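Local coordinates for protein beta-n-acetylhexosaminidase (PDB 4AZI) that hydrolyses terminal beta-linked N-acetylglucosamine from glycans as an exo-acting family 20 glycoside hydrolase module of Streptococcus pneumoniae, at residues V12-A17 and G323-I328; N25-I30 and T98-Y103; L37-V42 and E344-F349. The protein carries 2 engineered substitutions. All coordinates share one frame; numbering follows the deposited sequence.

Contact 1: V12-A17 and G323-I328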
loop_
_atom_site.group_PDB
_atom_site.type_symbol
_atom_site.label_atom_id
_atom_site.label_comp_id
_atom_site.label_asym_id
_atom_site.label_seq_id
_atom_site.Cartn_x
_atom_site.Cartn_y
_atom_site.Cartn_z
ATOM N N VAL A 12 8.325 3.946 2.232
ATOM C CA VAL A 12 7.393 2.829 2.159
ATOM C C VAL A 12 7.811 1.809 1.097
ATOM O O VAL A 12 8.230 2.176 -0.002
ATOM C CB VAL A 12 5.949 3.325 1.905
ATOM C CG1 VAL A 12 4.942 2.195 2.081
ATOM C CG2 VAL A 12 5.596 4.460 2.859
ATOM N N ILE A 13 7.722 0.532 1.463
ATOM C CA ILE A 13 7.816 -0.576 0.517
ATOM C C ILE A 13 6.415 -1.176 0.351
ATOM O O ILE A 13 5.757 -1.527 1.335
ATOM C CB ILE A 13 8.896 -1.635 0.940
ATOM C CG1 ILE A 13 8.950 -2.821 -0.034
ATOM C CG2 ILE A 13 8.712 -2.098 2.382
ATOM C CD1 ILE A 13 9.332 -2.440 -1.455
ATOM N N SER A 14 5.944 -1.246 -0.890
ATOM C CA SER A 14 4.627 -1.825 -1.185
ATOM C C SER A 14 4.786 -3.242 -1.724
ATOM O O SER A 14 5.656 -3.489 -2.555
ATOM C CB SER A 14 3.844 -0.955 -2.178
ATOM O OG SER A 14 2.587 -1.534 -2.502
ATOM N N ILE A 15 3.940 -4.154 -1.237
ATOM C CA ILE A 15 3.944 -5.564 -1.642
ATOM C C ILE A 15 2.532 -5.993 -2.077
ATOM O O ILE A 15 1.581 -5.947 -1.285
ATOM C CB ILE A 15 4.447 -6.492 -0.495
ATOM C CG1 ILE A 15 5.909 -6.192 -0.085
ATOM C CG2 ILE A 15 4.231 -7.960 -0.829
ATOM C CD1 ILE A 15 6.983 -6.468 -1.132
ATOM N N ASP A 16 2.415 -6.408 -3.337
ATOM C CA ASP A 16 1.158 -6.884 -3.921
ATOM C C ASP A 16 0.854 -8.305 -3.429
ATOM O O ASP A 16 1.097 -9.292 -4.130
ATOM C CB ASP A 16 1.259 -6.810 -5.464
ATOM C CG ASP A 16 -0.048 -7.152 -6.194
ATOM O OD1 ASP A 16 -1.106 -7.368 -5.560
ATOM O OD2 ASP A 16 -0.004 -7.211 -7.444
ATOM N N ALA A 17 0.329 -8.403 -2.208
ATOM C CA ALA A 17 -0.108 -9.688 -1.655
ATOM C C ALA A 17 -1.590 -9.911 -1.940
ATOM O O ALA A 17 -2.257 -10.702 -1.270
ATOM C CB ALA A 17 0.177 -9.760 -0.162
ATOM N N GLY A 323 6.119 11.692 1.839
ATOM C CA GLY A 323 7.140 10.661 1.691
ATOM C C GLY A 323 7.008 9.923 0.370
ATOM O O GLY A 323 6.317 10.383 -0.533
ATOM N N SER A 324 7.646 8.759 0.276
ATOM C CA SER A 324 7.724 8.022 -0.972
ATOM C C SER A 324 7.557 6.526 -0.777
ATOM O O SER A 324 7.888 5.979 0.285
ATOM C CB SER A 324 9.061 8.301 -1.673
ATOM O OG SER A 324 9.097 9.613 -2.195
ATOM N N MET A 325 7.052 5.874 -1.819
ATOM C CA MET A 325 6.776 4.448 -1.791
ATOM C C MET A 325 7.341 3.744 -3.031
ATOM O O MET A 325 7.091 4.162 -4.154
ATOM C CB MET A 325 5.266 4.224 -1.687
ATOM C CG MET A 325 4.832 2.766 -1.687
ATOM S SD MET A 325 3.250 2.533 -0.848
ATOM C CE MET A 325 2.104 3.197 -2.049
ATOM N N LEU A 326 8.115 2.687 -2.804
ATOM C CA LEU A 326 8.591 1.811 -3.875
ATOM C C LEU A 326 7.698 0.561 -3.913
ATOM O O LEU A 326 7.352 0.006 -2.861
ATOM C CB LEU A 326 10.067 1.451 -3.665
ATOM C CG LEU A 326 10.765 0.573 -4.706
ATOM C CD1 LEU A 326 12.174 1.080 -4.982
ATOM C CD2 LEU A 326 10.792 -0.881 -4.254
ATOM N N SER A 327 7.334 0.122 -5.116
ATOM C CA SER A 327 6.240 -0.834 -5.270
ATOM C C SER A 327 6.597 -2.123 -6.004
ATOM O O SER A 327 7.132 -2.093 -7.122
ATOM C CB SER A 327 5.048 -0.180 -5.962
ATOM O OG SER A 327 4.730 1.082 -5.400
ATOM N N ILE A 328 6.257 -3.246 -5.364
ATOM C CA ILE A 328 6.487 -4.590 -5.901
ATOM C C ILE A 328 5.144 -5.185 -6.322
ATOM O O ILE A 328 4.271 -5.402 -5.484
ATOM C CB ILE A 328 7.164 -5.519 -4.865
ATOM C CG1 ILE A 328 8.424 -4.876 -4.253
ATOM C CG2 ILE A 328 7.512 -6.870 -5.486
ATOM C CD1 ILE A 328 9.449 -4.342 -5.252
HETATM O O HOH W 1 2.814 -2.869 -4.818
#
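Val12 pairs with Met325, and Ile13, Ser14 and Ile15 with Leu326, Ser327 and Ile328, where the first and last strands of the TIM barrel run side by side and close the eight-stranded parallel sheet. Five backbone hydrogen bonds stitch the seam, from Val12 N to Ser324 O at one end to Asp16 N and Ile328 O at the other; the straightest is Ser14 N to Leu326 O, 2.7 Å long with 169° at the hydrogen.

Met325 makes most of the side-chain contacts on the face it shares with Val12, Ser14 and Ser327. Its CB lies 3.8 Å from Val12 CB. CG follows, also against the valine, and with CG anti to the backbone N (chi1 178°) the chain crosses Val12 until SD sits 3.4 Å from Val12 CG1. SD also reaches Ser14 CB, and the bend at chi3 then carries CE away from Val12. On the other face Ile13 and Leu326 lie alongside each other, Ile13 CD1 coming 3.5 Å from Leu326 CD2. Ile15 CD1 likewise rests 3.8 Å from Ile328 CG1, and helix 339-352 covers Ile13, Leu326 and Ile328 from outside the barrel.

At the C-terminal end Asp16 is held by Arg19, a residue of the ligand pocket, and by Ala330 N and Asn48; its side chain is about 4 Å from the bound inhibitor. Two residues back, Ser14 OG is hydrogen-bonded to His43 ND1 and lies 2.7 Å from a water, which in turn donates a 3.0 Å bond to Ile328 O, the same oxygen that accepts Asp16 N.

Contact 2: N25-I30 and T98-Y103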
loop_
_atom_site.group_PDB
_atom_site.type_symbol
_atom_site.label_atom_id
_atom_site.label_comp_id
_atom_site.label_asym_id
_atom_site.label_seq_id
_atom_site.Cartn_x
_atom_site.Cartn_y
_atom_site.Cartn_z
ATOM N N ASN A 25 5.727 -15.488 7.353
ATOM C CA ASN A 25 7.183 -15.422 7.484
ATOM C C ASN A 25 7.866 -14.621 6.375
ATOM O O ASN A 25 8.853 -13.933 6.629
ATOM C CB ASN A 25 7.804 -16.817 7.608
ATOM C CG ASN A 25 7.635 -17.406 9.000
ATOM O OD1 ASN A 25 7.498 -16.676 9.982
ATOM N ND2 ASN A 25 7.632 -18.732 9.090
ATOM N N GLN A 26 7.336 -14.700 5.154
ATOM C CA GLN A 26 7.875 -13.915 4.051
ATOM C C GLN A 26 7.699 -12.422 4.326
ATOM O O GLN A 26 8.609 -11.637 4.077
ATOM C CB GLN A 26 7.237 -14.311 2.716
ATOM C CG GLN A 26 7.821 -15.582 2.113
ATOM C CD GLN A 26 7.041 -16.080 0.909
ATOM O OE1 GLN A 26 5.817 -15.999 0.870
ATOM N NE2 GLN A 26 7.754 -16.612 -0.080
ATOM N N LEU A 27 6.543 -12.051 4.871
ATOM C CA LEU A 27 6.236 -10.648 5.143
ATOM C C LEU A 27 7.030 -10.111 6.332
ATOM O O LEU A 27 7.505 -8.973 6.295
ATOM C CB LEU A 27 4.730 -10.449 5.309
ATOM C CG LEU A 27 3.930 -10.880 4.067
ATOM C CD1 LEU A 27 2.447 -11.044 4.367
ATOM C CD2 LEU A 27 4.151 -9.927 2.899
ATOM N N LYS A 28 7.212 -10.947 7.354
ATOM C CA LYS A 28 8.072 -10.611 8.492
ATOM C C LYS A 28 9.495 -10.300 8.024
ATOM O O LYS A 28 10.095 -9.336 8.488
ATOM C CB LYS A 28 8.091 -11.742 9.530
ATOM C CG LYS A 28 6.873 -11.807 10.447
ATOM C CD LYS A 28 6.945 -13.029 11.363
ATOM C CE LYS A 28 6.507 -12.709 12.783
ATOM N NZ LYS A 28 6.661 -13.855 13.740
ATOM N N ARG A 29 10.028 -11.111 7.110
ATOM C CA ARG A 29 11.351 -10.865 6.517
ATOM C C ARG A 29 11.454 -9.530 5.769
ATOM O O ARG A 29 12.482 -8.848 5.834
ATOM C CB ARG A 29 11.741 -12.000 5.577
ATOM C CG ARG A 29 12.151 -13.276 6.283
ATOM C CD ARG A 29 13.333 -13.894 5.569
ATOM N NE ARG A 29 14.573 -13.176 5.888
ATOM C CZ ARG A 29 15.738 -13.342 5.263
ATOM N NH1 ARG A 29 15.852 -14.206 4.262
ATOM N NH2 ARG A 29 16.798 -12.640 5.644
ATOM N N ILE A 30 10.395 -9.182 5.040
ATOM C CA ILE A 30 10.277 -7.862 4.407
ATOM C C ILE A 30 10.313 -6.738 5.457
ATOM O O ILE A 30 11.035 -5.753 5.287
ATOM C CB ILE A 30 9.000 -7.771 3.530
ATOM C CG1 ILE A 30 9.161 -8.641 2.273
ATOM C CG2 ILE A 30 8.666 -6.317 3.176
ATOM C CD1 ILE A 30 7.867 -8.952 1.548
ATOM N N THR A 98 -2.609 -9.739 12.506
ATOM C CA THR A 98 -2.451 -9.157 13.848
ATOM C C THR A 98 -0.985 -9.278 14.298
ATOM O O THR A 98 -0.392 -8.300 14.763
ATOM C CB THR A 98 -3.408 -9.805 14.882
ATOM O OG1 THR A 98 -4.757 -9.710 14.406
ATOM C CG2 THR A 98 -3.314 -9.122 16.245
ATOM N N GLU A 99 -0.409 -10.468 14.123
ATOM C CA GLU A 99 0.995 -10.727 14.459
ATOM C C GLU A 99 1.977 -9.904 13.617
ATOM O O GLU A 99 2.990 -9.440 14.137
ATOM C CB GLU A 99 1.323 -12.223 14.340
ATOM C CG GLU A 99 2.806 -12.551 14.508
ATOM C CD GLU A 99 3.095 -14.032 14.732
ATOM O OE1 GLU A 99 2.172 -14.862 14.583
ATOM O OE2 GLU A 99 4.249 -14.365 15.065
ATOM N N LEU A 100 1.689 -9.737 12.325
ATOM C CA LEU A 100 2.556 -8.934 11.449
ATOM C C LEU A 100 2.589 -7.474 11.906
ATOM O O LEU A 100 3.654 -6.858 11.984
ATOM C CB LEU A 100 2.118 -9.042 9.978
ATOM C CG LEU A 100 2.922 -8.280 8.916
ATOM C CD1 LEU A 100 4.331 -8.852 8.743
ATOM C CD2 LEU A 100 2.173 -8.312 7.592
ATOM N N ILE A 101 1.414 -6.936 12.216
ATOM C CA ILE A 101 1.283 -5.572 12.721
ATOM C C ILE A 101 2.018 -5.357 14.055
ATOM O O ILE A 101 2.775 -4.401 14.194
ATOM C CB ILE A 101 -0.201 -5.162 12.814
ATOM C CG1 ILE A 101 -0.834 -5.190 11.409
ATOM C CG2 ILE A 101 -0.340 -3.784 13.461
ATOM C CD1 ILE A 101 -2.317 -4.872 11.373
ATOM N N GLU A 102 1.809 -6.245 15.026
ATOM C CA GLU A 102 2.549 -6.191 16.290
ATOM C C GLU A 102 4.053 -6.269 16.045
ATOM O O GLU A 102 4.820 -5.482 16.611
ATOM C CB GLU A 102 2.163 -7.344 17.225
ATOM C CG GLU A 102 0.681 -7.640 17.333
ATOM C CD GLU A 102 0.124 -7.465 18.730
ATOM O OE1 GLU A 102 0.430 -6.438 19.377
ATOM O OE2 GLU A 102 -0.635 -8.358 19.175
ATOM N N TYR A 103 4.463 -7.236 15.218
ATOM C CA TYR A 103 5.884 -7.486 14.916
ATOM C C TYR A 103 6.539 -6.272 14.274
ATOM O O TYR A 103 7.638 -5.861 14.672
ATOM C CB TYR A 103 6.027 -8.702 13.993
ATOM C CG TYR A 103 7.452 -9.085 13.651
ATOM C CD1 TYR A 103 8.214 -9.859 14.524
ATOM C CD2 TYR A 103 8.034 -8.689 12.440
ATOM C CE1 TYR A 103 9.519 -10.221 14.211
ATOM C CE2 TYR A 103 9.340 -9.042 12.120
ATOM C CZ TYR A 103 10.078 -9.812 13.009
ATOM O OH TYR A 103 11.374 -10.176 12.711
#
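Lys28 starts with CG turned anti to its carbonyl carbon, runs nearly straight through chi2, then bends at chi3 (138°), which lays CE over the Tyr103 ring and delivers NZ to Glu99. From the facing helix, Tyr103 puts CG opposite its backbone N (chi1 -178°), and Glu99 leaves its helix in the same sense and stays extended, so ring and carboxylate both project toward Lys28, whose side chain crosses each at about a right angle.

The ring receives the lysine along much of its length. Lys28 CB is 3.9 Å from Tyr103 CE2, and Lys28 CG sits 3.9 Å from Tyr103 CD2. Lys28 CE stands over one face, 4.0 Å from the Tyr103 ring centroid and displaced toward the rim, a CH-pi contact. Beyond it NZ forms a salt bridge of 2.8 Å with Glu99 OE2, meeting the oxygen from above the carboxylate plane, 41° out of it. Deeper in, the side-chain packing is apolar: Leu27 CB packs 3.8 Å from Leu100 CD1, and the same methyl reaches the backbone N of Lys28.

These are outer helices of the barrel, 24-37 and 94-106, nearly parallel with segment axes 10.3 Å apart. Tyr103 OH is hydrogen-bonded to Asp32, a turn further along the first helix, which ties the tip of the ring to that helix; Leu100 continues inward to Leu111 of strand 110-117.

The chemistry is thus layered, leucines toward the barrel and an ion pair toward solvent. With its aliphatic arm lying on the ring, the lysine probably gives Glu99 a well-placed partner that favours the ionised carboxylate.

Contact 3: L37-V42 and E344-F349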
loop_
_atom_site.group_PDB
_atom_site.type_symbol
_atom_site.label_atom_id
_atom_site.label_comp_id
_atom_site.label_asym_id
_atom_site.label_seq_id
_atom_site.Cartn_x
_atom_site.Cartn_y
_atom_site.Cartn_z
ATOM N N LEU A 37 17.046 -1.182 6.717
ATOM C CA LEU A 37 17.378 -0.227 5.667
ATOM C C LEU A 37 16.841 1.172 5.990
ATOM O O LEU A 37 17.201 2.145 5.328
ATOM C CB LEU A 37 16.863 -0.724 4.305
ATOM C CG LEU A 37 17.533 -1.986 3.729
ATOM C CD1 LEU A 37 16.779 -2.511 2.514
ATOM C CD2 LEU A 37 18.997 -1.746 3.391
ATOM N N GLY A 38 15.995 1.262 7.013
ATOM C CA GLY A 38 15.510 2.556 7.506
ATOM C C GLY A 38 14.210 3.073 6.922
ATOM O O GLY A 38 13.916 4.278 7.011
ATOM N N TYR A 39 13.427 2.168 6.338
ATOM C CA TYR A 39 12.049 2.451 5.928
ATOM C C TYR A 39 11.179 2.715 7.152
ATOM O O TYR A 39 11.583 2.414 8.273
ATOM C CB TYR A 39 11.475 1.267 5.140
ATOM C CG TYR A 39 12.049 1.124 3.756
ATOM C CD1 TYR A 39 13.294 0.509 3.545
ATOM C CD2 TYR A 39 11.350 1.604 2.649
ATOM C CE1 TYR A 39 13.831 0.393 2.273
ATOM C CE2 TYR A 39 11.874 1.487 1.370
ATOM C CZ TYR A 39 13.114 0.877 1.187
ATOM O OH TYR A 39 13.624 0.777 -0.086
ATOM N N SER A 40 9.986 3.273 6.939
ATOM C CA SER A 40 9.072 3.521 8.043
ATOM C C SER A 40 7.804 2.662 7.992
ATOM O O SER A 40 7.139 2.482 9.013
ATOM C CB SER A 40 8.697 5.012 8.116
ATOM O OG SER A 40 8.077 5.427 6.913
ATOM N N ASP A 41 7.465 2.149 6.810
ATOM C CA ASP A 41 6.185 1.457 6.606
ATOM C C ASP A 41 6.267 0.322 5.592
ATOM O O ASP A 41 7.065 0.379 4.657
ATOM C CB ASP A 41 5.121 2.450 6.113
ATOM C CG ASP A 41 4.866 3.582 7.098
ATOM O OD1 ASP A 41 4.021 3.420 8.007
ATOM O OD2 ASP A 41 5.513 4.641 6.957
ATOM N N VAL A 42 5.406 -0.681 5.772
ATOM C CA VAL A 42 5.126 -1.680 4.741
ATOM C C VAL A 42 3.696 -1.462 4.240
ATOM O O VAL A 42 2.742 -1.494 5.024
ATOM C CB VAL A 42 5.310 -3.131 5.263
ATOM C CG1 VAL A 42 4.809 -4.148 4.249
ATOM C CG2 VAL A 42 6.769 -3.409 5.583
ATOM N N GLU A 344 17.461 -6.225 -3.021
ATOM C CA GLU A 344 18.380 -5.360 -3.771
ATOM C C GLU A 344 17.707 -4.034 -4.162
ATOM O O GLU A 344 18.308 -2.963 -4.044
ATOM C CB GLU A 344 18.945 -6.061 -5.009
ATOM C CG GLU A 344 19.999 -5.219 -5.725
ATOM C CD GLU A 344 20.453 -5.799 -7.052
ATOM O OE1 GLU A 344 19.928 -6.852 -7.470
ATOM O OE2 GLU A 344 21.338 -5.185 -7.684
ATOM N N LEU A 345 16.459 -4.115 -4.617
ATOM C CA LEU A 345 15.711 -2.922 -5.003
ATOM C C LEU A 345 15.501 -1.993 -3.804
ATOM O O LEU A 345 15.758 -0.790 -3.897
ATOM C CB LEU A 345 14.375 -3.314 -5.653
ATOM C CG LEU A 345 13.509 -2.239 -6.317
ATOM C CD1 LEU A 345 14.294 -1.377 -7.293
ATOM C CD2 LEU A 345 12.328 -2.892 -7.023
ATOM N N MET A 346 15.059 -2.564 -2.681
ATOM C CA MET A 346 14.902 -1.823 -1.435
ATOM C C MET A 346 16.198 -1.170 -0.971
ATOM O O MET A 346 16.189 -0.016 -0.562
ATOM C CB MET A 346 14.367 -2.726 -0.325
ATOM C CG MET A 346 12.917 -3.129 -0.500
ATOM S SD MET A 346 12.428 -4.359 0.712
ATOM C CE MET A 346 12.351 -3.357 2.198
ATOM N N THR A 347 17.300 -1.920 -1.026
ATOM C CA THR A 347 18.606 -1.434 -0.579
ATOM C C THR A 347 19.091 -0.263 -1.442
ATOM O O THR A 347 19.570 0.744 -0.913
ATOM C CB THR A 347 19.653 -2.574 -0.568
ATOM O OG1 THR A 347 19.190 -3.634 0.278
ATOM C CG2 THR A 347 21.006 -2.083 -0.065
ATOM N N ALA A 348 18.943 -0.398 -2.759
ATOM C CA ALA A 348 19.313 0.657 -3.707
ATOM C C ALA A 348 18.594 1.988 -3.437
ATOM O O ALA A 348 19.228 3.044 -3.414
ATOM C CB ALA A 348 19.066 0.193 -5.135
ATOM N N PHE A 349 17.281 1.924 -3.219
ATOM C CA PHE A 349 16.471 3.112 -2.884
ATOM C C PHE A 349 16.938 3.753 -1.566
ATOM O O PHE A 349 17.054 4.974 -1.473
ATOM C CB PHE A 349 14.980 2.741 -2.830
ATOM C CG PHE A 349 14.036 3.925 -2.865
ATOM C CD1 PHE A 349 14.263 5.009 -3.716
ATOM C CD2 PHE A 349 12.890 3.932 -2.069
ATOM C CE1 PHE A 349 13.379 6.087 -3.748
ATOM C CE2 PHE A 349 12.005 5.006 -2.099
ATOM C CZ PHE A 349 12.248 6.082 -2.943
#
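Tyr39 and Met346 meet through a hydrogen bond from the phenol OH to the Met346 carbonyl oxygen, 2.7 Å long. The donor lies in the carbonyl plane, on a lone pair, and approaches well to the side of the C=O axis (110° at the oxygen). That oxygen also lies in the plane of the Tyr39 ring, at its edge. Met346 holds the tyrosine a second time: its chain bends at chi3 (73°) and brings the terminal CE over one ring face, 4.0 Å from Tyr39 CE1. Phe349 also approaches the hydroxyl, with CB 3.6 Å from Tyr39 OH, while Tyr39 OH lies in plane at the edge of the Phe349 ring.

Leu37 completes the first shell. Both its methyls lie against Thr347 OG1, CD1 at 3.5 Å and CD2 at 3.6 Å, and CD1 also packs 3.7 Å from Met346 CB. The threonine hydroxyl itself is bonded to Phe343 O, one turn back, so it presents a satisfied oxygen to the leucine.

Gly38, with positive phi, ends helix 24-37 and turns the chain between Leu37 and Tyr39, whose side chains both point toward helix 339-352; Leu37 CB lies at the edge of the tyrosine ring. Further out, Phe357 meets the Tyr39 ring edge-to-face, and Trp279 meets Phe349 with the planes at about 45°.

The contact thus joins the C-terminal end of helix 24-37 and the loop into strand 41-45 to the last helix of the barrel, 339-352, which is bordered by helices 24-37 and 294-303 and rests on strands 10-16 and 321-329.

In the fold
Contact 1 lies near the centre of the chain; contacts 2 and 3 lie farther out, at similar distances. Contact 1 is wholly buried and depends on strand pairing, with one buried water and Asp16 close to the ligand. Contact 3, also buried, relies on aromatic and aliphatic packing, with the methionine methyl over a tyrosine face, and a single hydroxyl bond; contact 2 is partly open to solvent and adds an ion pair to its leucines. Helix 24-37 serves contact 2 and, through Leu37, contact 3. Ile13 CD1 packs on Met346 CG, Ile15 CG1 touches Ile30 CD1, and Ile30 also meets Val42, so apolar contacts link strand 10-16, helix 24-37 and strand 41-45; Leu345 covers Leu326 and Ile328.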